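Local coordinates for protein bifunctional enzyme IspD/IspF (Campylobacter jejuni, PDB 1W55) that catalyses two steps of isoprenoid precursor synthesis, coupling CTP to methylerythritol phosphate and cyclising the later 2-phosphate intermediate to methylerythritol cyclodiphosphate with release of CMP, at residues 93-98 and 146-151; 99-104 and 186-191; 251-256 and 357-362. One frame throughout, in Å; residues are numbered along the deposited sequence.

How the contacts relate
Contacts 1 and 2 belong to the cytidylyltransferase part of the chain, contact 3 to the cyclodiphosphate synthase part, with centres of contacts 1 and 3 about 42 Å apart. Contact 1 is buried and joins two sheet strands, largely through backbone bonds and apolar side chains. Contact 2, centred about 10 Å from it, joins two loops, is only partly buried, and relies on charged side chains. The two touch where Gln146 NE2 probably bonds Glu186 O, 3.0 Å away, and both reach the same CMP and ethanediol molecules. Contact 3 is buried like contact 1, but lays a helix on a strand and holds them by two serine hydroxyls and small apolar groups.

Contact 1. Residues 93-98 and 146-151. With C (cytidine-5'-monophosphate), chain D; EDO (1,2-ethanediol), chain F.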
loop_
_atom_site.group_PDB
_atom_site.type_symbol
_atom_site.label_atom_id
_atom_site.label_comp_id
_atom_site.label_asym_id
_atom_site.label_seq_id
_atom_site.Cartn_x
_atom_site.Cartn_y
_atom_site.Cartn_z
ATOM N N MET A 93 -4.545 22.335 -30.921
ATOM C CA MET A 93 -5.109 21.898 -29.650
ATOM C C MET A 93 -4.978 23.031 -28.631
ATOM O O MET A 93 -3.913 23.644 -28.489
ATOM C CB MET A 93 -4.410 20.637 -29.144
ATOM C CG MET A 93 -4.995 20.102 -27.850
ATOM S SD MET A 93 -4.407 18.451 -27.477
ATOM C CE MET A 93 -5.654 17.517 -28.340
ATOM N N VAL A 94 -6.071 23.299 -27.930
ATOM C CA VAL A 94 -6.108 24.352 -26.928
ATOM C C VAL A 94 -6.564 23.757 -25.604
ATOM O O VAL A 94 -7.498 22.966 -25.570
ATOM C CB VAL A 94 -7.060 25.495 -27.334
ATOM C CG1 VAL A 94 -7.031 26.622 -26.289
ATOM C CG2 VAL A 94 -6.702 26.045 -28.716
ATOM N N SER A 95 -5.907 24.141 -24.517
ATOM C CA SER A 95 -6.227 23.583 -23.209
ATOM C C SER A 95 -5.976 24.550 -22.057
ATOM O O SER A 95 -5.006 25.307 -22.073
ATOM C CB SER A 95 -5.444 22.281 -22.986
ATOM O OG SER A 95 -6.072 21.449 -22.025
ATOM N N ASP A 96 -6.871 24.528 -21.070
ATOM C CA ASP A 96 -6.651 25.202 -19.789
ATOM C C ASP A 96 -5.519 24.499 -19.026
ATOM O O ASP A 96 -5.556 23.281 -18.894
ATOM C CB ASP A 96 -7.924 25.125 -18.938
ATOM C CG ASP A 96 -9.189 25.572 -19.691
ATOM O OD1 ASP A 96 -9.121 26.459 -20.570
ATOM O OD2 ASP A 96 -10.311 25.095 -19.444
ATOM N N VAL A 97 -4.527 25.230 -18.507
ATOM C CA VAL A 97 -3.503 24.569 -17.666
ATOM C C VAL A 97 -4.107 23.995 -16.405
ATOM O O VAL A 97 -3.570 23.047 -15.843
ATOM C CB VAL A 97 -2.302 25.468 -17.203
ATOM C CG1 VAL A 97 -1.251 25.576 -18.257
ATOM C CG2 VAL A 97 -2.746 26.822 -16.677
ATOM N N ALA A 98 -5.212 24.577 -15.952
ATOM C CA ALA A 98 -5.849 24.140 -14.716
ATOM C C ALA A 98 -6.532 22.778 -14.850
ATOM O O ALA A 98 -6.961 22.206 -13.853
ATOM C CB ALA A 98 -6.819 25.200 -14.196
ATOM N N GLN A 146 -15.432 20.434 -21.599
ATOM C CA GLN A 146 -14.090 20.346 -21.064
ATOM C C GLN A 146 -13.112 20.692 -22.180
ATOM O O GLN A 146 -13.507 21.047 -23.297
ATOM C CB GLN A 146 -13.814 18.933 -20.523
ATOM C CG GLN A 146 -14.694 18.486 -19.344
ATOM C CD GLN A 146 -14.252 17.136 -18.769
ATOM O OE1 GLN A 146 -14.035 16.175 -19.518
ATOM N NE2 GLN A 146 -14.100 17.068 -17.444
ATOM N N THR A 147 -11.841 20.528 -21.860
ATOM C CA THR A 147 -10.700 20.872 -22.693
ATOM C C THR A 147 -9.785 19.626 -22.478
ATOM O O THR A 147 -9.979 18.943 -21.461
ATOM C CB THR A 147 -10.165 22.204 -22.076
ATOM O OG1 THR A 147 -10.455 23.328 -22.925
ATOM C CG2 THR A 147 -8.724 22.228 -21.854
ATOM N N PRO A 148 -8.839 19.261 -23.364
ATOM C CA PRO A 148 -8.458 19.968 -24.598
ATOM C C PRO A 148 -9.513 19.988 -25.701
ATOM O O PRO A 148 -10.398 19.132 -25.750
ATOM C CB PRO A 148 -7.235 19.180 -25.109
ATOM C CG PRO A 148 -6.821 18.250 -23.991
ATOM C CD PRO A 148 -8.048 18.032 -23.166
ATOM N N GLN A 149 -9.414 20.988 -26.571
ATOM C CA GLN A 149 -10.325 21.124 -27.695
ATOM C C GLN A 149 -9.454 21.291 -28.936
ATOM O O GLN A 149 -8.464 22.018 -28.903
ATOM C CB GLN A 149 -11.246 22.334 -27.499
ATOM C CG GLN A 149 -12.157 22.253 -26.267
ATOM C CD GLN A 149 -13.113 23.439 -26.112
ATOM O OE1 GLN A 149 -12.696 24.597 -26.162
ATOM N NE2 GLN A 149 -14.393 23.145 -25.890
ATOM N N ILE A 150 -9.793 20.592 -30.014
ATOM C CA ILE A 150 -9.053 20.729 -31.263
ATOM C C ILE A 150 -9.911 21.466 -32.282
ATOM O O ILE A 150 -11.084 21.121 -32.488
ATOM C CB ILE A 150 -8.630 19.350 -31.839
ATOM C CG1 ILE A 150 -7.856 18.535 -30.817
ATOM C CG2 ILE A 150 -7.770 19.529 -33.084
ATOM C CD1 ILE A 150 -7.740 17.057 -31.194
ATOM N N SER A 151 -9.312 22.458 -32.932
ATOM C CA SER A 151 -10.017 23.263 -33.914
ATOM C C SER A 151 -9.155 23.427 -35.148
ATOM O O SER A 151 -7.923 23.313 -35.081
ATOM C CB SER A 151 -10.344 24.649 -33.344
ATOM O OG SER A 151 -11.158 24.552 -32.196
HETATM O OP3 C D . -11.859 29.120 -16.239
HETATM P P C D . -11.383 30.420 -16.842
HETATM O OP1 C D . -11.106 31.477 -15.803
HETATM O OP2 C D . -12.165 30.879 -18.051
HETATM O "O5'" C D . -9.895 30.097 -17.370
HETATM C "C5'" C D . -9.641 29.097 -18.345
HETATM C "C4'" C D . -8.162 29.107 -18.731
HETATM O "O4'" C D . -7.826 30.276 -19.490
HETATM C "C3'" C D . -7.241 29.090 -17.526
HETATM O "O3'" C D . -6.249 28.112 -17.778
HETATM C "C2'" C D . -6.621 30.470 -17.479
HETATM O "O2'" C D . -5.293 30.466 -16.967
HETATM C "C1'" C D . -6.667 30.899 -18.936
HETATM N N1 C D . -6.787 32.352 -19.046
HETATM C C2 C D . -5.871 33.039 -19.860
HETATM O O2 C D . -4.973 32.408 -20.480
HETATM N N3 C D . -5.978 34.380 -19.961
HETATM C C4 C D . -6.937 35.067 -19.283
HETATM N N4 C D . -7.015 36.419 -19.397
HETATM C C5 C D . -7.847 34.398 -18.472
HETATM C C6 C D . -7.749 33.016 -18.370
HETATM C C1 EDO F . -13.434 25.905 -20.932
HETATM O O1 EDO F . -12.950 25.849 -19.599
HETATM C C2 EDO F . -14.333 24.717 -21.197
HETATM O O2 EDO F . -15.284 24.622 -20.161
#
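Pro148, entered through a cis peptide bond, sets its ring beside Met93 where the chain of 146-151 turns into a strand running antiparallel to 93-96. The two side chains lie alongside each other, pointing the same way, with Met93 CG 3.7 Å from Pro148 CB. Met93 starts with CG anti to the backbone N (chi1 -178°) and bends at chi3, which swings its methyl across to Ile150; CE lies a tight 3.5 Å from Ile150 CG1. Leu6 of strand 4-9 also packs on Met93.

Val94 and Gln149 form the antiparallel hydrogen-bonded pair: Val94 N to Gln149 O and Gln149 N to Val94 O are both 2.9 Å. Met93 and Ile150 are the neighbouring non-hydrogen-bonded pair. This pairing belongs to the mixed sheet of the GT-A-like cytidylyltransferase fold, in which 91-96 also runs parallel to 4-9. On the face with Val94, the Gln149 amide is held by Asp168, Thr121 and the backbone N of Asp169.

Past the paired region, Asp96 carries the strand end into the nucleotide pocket. Its OD1 approaches CMP C4' to 3.4 Å and makes a salt bridge to Arg76, while OD2 pairs with Arg99 and accepts a 2.7 Å hydrogen bond from O1 of ethanediol, probably a crystallisation additive.

Contact 2. Residues 99-104 and 186-191. With C (cytidine-5'-monophosphate), chain D; EDO (1,2-ethanediol), chain F.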
loop_
_atom_site.group_PDB
_atom_site.type_symbol
_atom_site.label_atom_id
_atom_site.label_comp_id
_atom_site.label_asym_id
_atom_site.label_seq_id
_atom_site.Cartn_x
_atom_site.Cartn_y
_atom_site.Cartn_z
ATOM N N ARG A 99 -6.612 22.265 -16.078
ATOM C CA ARG A 99 -7.001 20.871 -16.331
ATOM C C ARG A 99 -5.733 20.017 -16.418
ATOM O O ARG A 99 -5.172 19.795 -17.501
ATOM C CB ARG A 99 -7.826 20.759 -17.617
ATOM C CG ARG A 99 -9.154 21.470 -17.524
ATOM C CD ARG A 99 -9.961 21.416 -18.805
ATOM N NE ARG A 99 -11.089 22.342 -18.816
ATOM C CZ ARG A 99 -12.271 22.111 -18.240
ATOM N NH1 ARG A 99 -12.505 20.969 -17.605
ATOM N NH2 ARG A 99 -13.233 23.022 -18.319
ATOM N N VAL A 100 -5.285 19.548 -15.261
ATOM C CA VAL A 100 -3.912 19.071 -15.115
ATOM C C VAL A 100 -3.687 17.627 -15.542
ATOM O O VAL A 100 -2.682 17.333 -16.179
ATOM C CB VAL A 100 -3.383 19.296 -13.675
ATOM C CG1 VAL A 100 -1.908 19.027 -13.618
ATOM C CG2 VAL A 100 -3.640 20.713 -13.246
ATOM N N LEU A 101 -4.626 16.747 -15.214
ATOM C CA LEU A 101 -4.428 15.307 -15.371
ATOM C C LEU A 101 -5.104 14.688 -16.600
ATOM O O LEU A 101 -5.494 13.512 -16.570
ATOM C CB LEU A 101 -4.912 14.575 -14.117
ATOM C CG LEU A 101 -4.214 14.844 -12.774
ATOM C CD1 LEU A 101 -4.907 14.056 -11.662
ATOM C CD2 LEU A 101 -2.728 14.515 -12.827
ATOM N N VAL A 102 -5.235 15.467 -17.668
ATOM C CA VAL A 102 -5.816 14.982 -18.919
ATOM C C VAL A 102 -5.086 13.718 -19.366
ATOM O O VAL A 102 -3.858 13.716 -19.480
ATOM C CB VAL A 102 -5.744 16.051 -20.040
ATOM C CG1 VAL A 102 -6.178 15.452 -21.363
ATOM C CG2 VAL A 102 -6.615 17.267 -19.692
ATOM N N SER A 103 -5.848 12.651 -19.601
ATOM C CA SER A 103 -5.296 11.338 -19.950
ATOM C C SER A 103 -4.968 11.197 -21.433
ATOM O O SER A 103 -5.561 11.873 -22.283
ATOM C CB SER A 103 -6.278 10.233 -19.549
ATOM O OG SER A 103 -7.249 10.048 -20.567
ATOM N N LYS A 104 -4.033 10.300 -21.733
ATOM C CA LYS A 104 -3.673 9.950 -23.110
ATOM C C LYS A 104 -4.876 9.382 -23.864
ATOM O O LYS A 104 -5.029 9.565 -25.083
ATOM C CB LYS A 104 -2.525 8.932 -23.097
ATOM C CG LYS A 104 -2.130 8.373 -24.457
ATOM C CD LYS A 104 -1.683 9.456 -25.417
ATOM C CE LYS A 104 -1.174 8.843 -26.706
ATOM N NZ LYS A 104 0.085 9.518 -27.111
ATOM N N GLU A 186 -13.946 13.226 -19.132
ATOM C CA GLU A 186 -13.407 12.419 -18.033
ATOM C C GLU A 186 -13.184 13.266 -16.791
ATOM O O GLU A 186 -12.827 14.452 -16.887
ATOM C CB GLU A 186 -12.087 11.734 -18.439
ATOM C CG GLU A 186 -10.973 12.703 -18.835
ATOM C CD GLU A 186 -9.626 12.043 -19.100
ATOM O OE1 GLU A 186 -9.553 10.799 -19.267
ATOM O OE2 GLU A 186 -8.625 12.785 -19.145
ATOM N N GLU A 187 -13.385 12.651 -15.629
ATOM C CA GLU A 187 -13.120 13.295 -14.344
ATOM C C GLU A 187 -11.677 13.811 -14.214
ATOM O O GLU A 187 -11.438 14.806 -13.545
ATOM C CB GLU A 187 -13.459 12.345 -13.188
ATOM C CG GLU A 187 -14.884 12.438 -12.632
ATOM C CD GLU A 187 -15.843 13.290 -13.465
ATOM O OE1 GLU A 187 -16.316 12.812 -14.520
ATOM O OE2 GLU A 187 -16.146 14.434 -13.054
ATOM N N ASN A 188 -10.730 13.149 -14.870
ATOM C CA ASN A 188 -9.334 13.592 -14.882
ATOM C C ASN A 188 -9.096 14.907 -15.651
ATOM O O ASN A 188 -8.013 15.494 -15.566
ATOM C CB ASN A 188 -8.440 12.495 -15.473
ATOM C CG ASN A 188 -7.691 11.686 -14.404
ATOM O OD1 ASN A 188 -8.079 11.657 -13.228
ATOM N ND2 ASN A 188 -6.611 11.019 -14.821
ATOM N N ALA A 189 -10.086 15.348 -16.427
ATOM C CA ALA A 189 -9.951 16.583 -17.186
ATOM C C ALA A 189 -10.650 17.758 -16.501
ATOM O O ALA A 189 -10.739 18.830 -17.073
ATOM C CB ALA A 189 -10.433 16.397 -18.617
ATOM N N ARG A 190 -11.134 17.547 -15.276
ATOM C CA ARG A 190 -11.721 18.611 -14.466
ATOM C C ARG A 190 -10.770 19.795 -14.346
ATOM O O ARG A 190 -9.552 19.620 -14.316
ATOM C CB ARG A 190 -12.079 18.118 -13.053
ATOM C CG ARG A 190 -12.182 19.271 -11.999
ATOM C CD ARG A 190 -12.382 18.855 -10.532
ATOM N NE ARG A 190 -13.528 17.965 -10.352
ATOM C CZ ARG A 190 -14.791 18.365 -10.207
ATOM N NH1 ARG A 190 -15.096 19.659 -10.216
ATOM N NH2 ARG A 190 -15.753 17.460 -10.053
ATOM N N LYS A 191 -11.343 20.995 -14.257
ATOM C CA LYS A 191 -10.570 22.222 -14.126
ATOM C C LYS A 191 -10.442 22.633 -12.662
ATOM O O LYS A 191 -11.445 22.831 -11.971
ATOM C CB LYS A 191 -11.230 23.330 -14.944
ATOM C CG LYS A 191 -10.488 24.661 -14.967
ATOM C CD LYS A 191 -11.040 25.581 -16.055
ATOM C CE LYS A 191 -12.392 26.157 -15.669
ATOM N NZ LYS A 191 -13.135 26.708 -16.847
HETATM O OP3 C D . -11.859 29.120 -16.239
HETATM P P C D . -11.383 30.420 -16.842
HETATM O OP1 C D . -11.106 31.477 -15.803
HETATM O OP2 C D . -12.165 30.879 -18.051
HETATM O "O5'" C D . -9.895 30.097 -17.370
HETATM C "C5'" C D . -9.641 29.097 -18.345
HETATM C "C4'" C D . -8.162 29.107 -18.731
HETATM O "O4'" C D . -7.826 30.276 -19.490
HETATM C "C3'" C D . -7.241 29.090 -17.526
HETATM O "O3'" C D . -6.249 28.112 -17.778
HETATM C "C2'" C D . -6.621 30.470 -17.479
HETATM O "O2'" C D . -5.293 30.466 -16.967
HETATM C "C1'" C D . -6.667 30.899 -18.936
HETATM N N1 C D . -6.787 32.352 -19.046
HETATM C C2 C D . -5.871 33.039 -19.860
HETATM O O2 C D . -4.973 32.408 -20.480
HETATM N N3 C D . -5.978 34.380 -19.961
HETATM C C4 C D . -6.937 35.067 -19.283
HETATM N N4 C D . -7.015 36.419 -19.397
HETATM C C5 C D . -7.847 34.398 -18.472
HETATM C C6 C D . -7.749 33.016 -18.370
HETATM C C1 EDO F . -13.434 25.905 -20.932
HETATM O O1 EDO F . -12.950 25.849 -19.599
HETATM C C2 EDO F . -14.333 24.717 -21.197
HETATM O O2 EDO F . -15.284 24.622 -20.161
#
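Arg99 reaches across segment 186-191 and binds its backbone: NH1 donates to Ala189 O at 2.8 Å, with an N-H...O angle of 165°. The oxygen lies in the guanidinium plane, although the donor is tilted 24° from the carbonyl plane of Ala189. Lys191 CB sits over the centre of one guanidinium face, 3.7 Å above it, and the two side chains pass at a slant. An extended stem from CG to NE puts the arginine head there, and Asp128 of a second subunit forms a salt bridge with NH2. Together, the edge bond, the packed face and this salt bridge restrict its rotation. Nearby, Val102 CG2 meets Ala189 CB at 4.1 Å, with Leu41 of helix 33-42 packed against Val102.

At the more open end, where Ser103, Glu186 and Asn188 are partly exposed, the fit depends on polar groups. The Glu186 carboxylate takes Ser103 N on the syn lone pair of OE2, at 2.8 Å, while its OE1 receives the Ser103 hydroxyl at 2.7 Å. That hydroxyl stands between the backbone N and the carbonyl carbon (chi1 84°) and also caps Leu106 N, so Ser103 is the N-cap of helix 104-111 and Glu186 ties the cap to the loop after strand 180-184.

The other end enters the active site. Lys191 NZ donates to CMP OP3 at 2.8 Å and to ethanediol O1 at 2.9 Å, the latter also bound by Arg99 NH2. Across the subunit boundary, Ala127 O of the second subunit accepts from Lys191, and Arg139 of that subunit also bonds CMP. The lysine ammonium probably helps to hold the phosphate, consistent with the predicted role of Lys191 in positioning methylerythritol phosphate.

Contact 3. Residues 251-256 and 357-362; sequences HSLTDA and VLSSVN
Two hydroxyls make the polar link between helix 251-256 and strand 357-362: Ser359 OG donates to Ser252 OG at 2.9 Å, and Ser252 OG donates in turn to Val357 O at 2.8 Å. The second bond comes from above the carbonyl plane, 62° out of it and off the lone pairs. Ser252 places its OG anti to the backbone N (chi1 173°), directed at the strand.

Van der Waals packing of the serine CB atoms flanks these bonds: Val357 CG1 lies 3.8 Å from Ser252 CB, and Ala256 CB 3.9 Å from Ser359 CB. The apolar pairs converge on Val361, whose CG2 meets Leu253 CD1 at 3.8 Å, the side chains crossing at about a right angle, and Ala256 CB at 4.1 Å.

The small Ser252, Ala256 and Ser359 are consistent with the 7.4 Å approach of the two short segments, inclined at 33°. Strand 354-365 lies between 210-224 and 298-308 in the IspF-type alpha/beta fold, and its other face, at Leu358, meets Leu358 of two neighbouring subunits. His251, a metal ligand by similarity, is on the same helix, and Ser252 packs on Asp217. Both buried hydroxyls thus have partners, and together they relay a directed polar link through an otherwise largely apolar interface.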
loop_
_atom_site.group_PDB
_atom_site.type_symbol
_atom_site.label_atom_id
_atom_site.label_comp_id
_atom_site.label_asym_id
_atom_site.label_seq_id
_atom_site.Cartn_x
_atom_site.Cartn_y
_atom_site.Cartn_z
ATOM N N HIS A 251 15.412 44.824 6.498
ATOM C CA HIS A 251 15.933 44.910 5.144
ATOM C C HIS A 251 16.777 43.691 4.790
ATOM O O HIS A 251 16.657 43.160 3.683
ATOM C CB HIS A 251 16.719 46.215 4.958
ATOM C CG HIS A 251 15.881 47.438 5.171
ATOM N ND1 HIS A 251 16.413 48.657 5.531
ATOM C CD2 HIS A 251 14.540 47.617 5.101
ATOM C CE1 HIS A 251 15.437 49.538 5.668
ATOM N NE2 HIS A 251 14.292 48.932 5.405
ATOM N N SER A 252 17.598 43.238 5.740
ATOM C CA SER A 252 18.424 42.053 5.528
ATOM C C SER A 252 17.533 40.830 5.376
ATOM O O SER A 252 17.748 40.000 4.495
ATOM C CB SER A 252 19.399 41.856 6.691
ATOM O OG SER A 252 20.092 40.626 6.568
ATOM N N LEU A 253 16.522 40.732 6.231
ATOM C CA LEU A 253 15.617 39.599 6.205
ATOM C C LEU A 253 14.800 39.538 4.896
ATOM O O LEU A 253 14.611 38.467 4.320
ATOM C CB LEU A 253 14.701 39.636 7.420
ATOM C CG LEU A 253 13.671 38.527 7.514
ATOM C CD1 LEU A 253 14.330 37.122 7.400
ATOM C CD2 LEU A 253 12.877 38.698 8.813
ATOM N N THR A 254 14.325 40.690 4.437
ATOM C CA THR A 254 13.658 40.791 3.142
ATOM C C THR A 254 14.538 40.210 2.025
ATOM O O THR A 254 14.068 39.436 1.201
ATOM C CB THR A 254 13.340 42.266 2.859
ATOM O OG1 THR A 254 12.470 42.792 3.900
ATOM C CG2 THR A 254 12.556 42.394 1.565
ATOM N N ASP A 255 15.817 40.580 2.007
ATOM C CA ASP A 255 16.749 40.039 1.022
ATOM C C ASP A 255 16.848 38.505 1.089
ATOM O O ASP A 255 16.869 37.849 0.061
ATOM C CB ASP A 255 18.126 40.676 1.187
ATOM C CG ASP A 255 18.378 41.797 0.187
ATOM O OD1 ASP A 255 17.424 42.188 -0.517
ATOM O OD2 ASP A 255 19.496 42.349 0.037
ATOM N N ALA A 256 16.881 37.938 2.292
ATOM C CA ALA A 256 17.012 36.487 2.440
ATOM C C ALA A 256 15.800 35.751 1.890
ATOM O O ALA A 256 15.940 34.743 1.197
ATOM C CB ALA A 256 17.283 36.093 3.903
ATOM N N VAL A 357 23.543 43.275 9.488
ATOM C CA VAL A 357 22.669 42.162 9.833
ATOM C C VAL A 357 22.806 41.023 8.808
ATOM O O VAL A 357 22.632 41.230 7.602
ATOM C CB VAL A 357 21.192 42.605 9.979
ATOM C CG1 VAL A 357 20.323 41.412 10.326
ATOM C CG2 VAL A 357 21.035 43.729 11.055
ATOM N N LEU A 358 23.147 39.834 9.304
ATOM C CA LEU A 358 23.157 38.615 8.501
ATOM C C LEU A 358 21.880 37.813 8.770
ATOM O O LEU A 358 21.558 37.526 9.933
ATOM C CB LEU A 358 24.392 37.766 8.830
ATOM C CG LEU A 358 24.487 36.392 8.142
ATOM C CD1 LEU A 358 24.748 36.552 6.631
ATOM C CD2 LEU A 358 25.558 35.501 8.804
ATOM N N SER A 359 21.172 37.448 7.703
ATOM C CA SER A 359 19.954 36.642 7.784
ATOM C C SER A 359 20.081 35.342 7.001
ATOM O O SER A 359 20.686 35.320 5.930
ATOM C CB SER A 359 18.738 37.412 7.240
ATOM O OG SER A 359 18.527 38.621 7.945
ATOM N N SER A 360 19.505 34.267 7.547
ATOM C CA SER A 360 19.360 33.006 6.831
ATOM C C SER A 360 17.920 32.519 6.935
ATOM O O SER A 360 17.287 32.591 7.996
ATOM C CB SER A 360 20.290 31.907 7.361
ATOM O OG SER A 360 21.602 32.389 7.521
ATOM N N VAL A 361 17.445 31.961 5.836
ATOM C CA VAL A 361 16.069 31.523 5.711
ATOM C C VAL A 361 16.059 30.165 4.981
ATOM O O VAL A 361 16.927 29.896 4.149
ATOM C CB VAL A 361 15.337 32.632 4.934
ATOM C CG1 VAL A 361 14.422 32.109 3.862
ATOM C CG2 VAL A 361 14.700 33.624 5.892
ATOM N N ASN A 362 15.117 29.296 5.339
ATOM C CA ASN A 362 14.849 28.081 4.584
ATOM C C ASN A 362 13.397 28.147 4.119
ATOM O O ASN A 362 12.496 28.448 4.905
ATOM C CB ASN A 362 15.097 26.825 5.435
ATOM C CG ASN A 362 16.488 26.221 5.216
ATOM O OD1 ASN A 362 17.290 26.727 4.430
ATOM N ND2 ASN A 362 16.765 25.124 5.899
#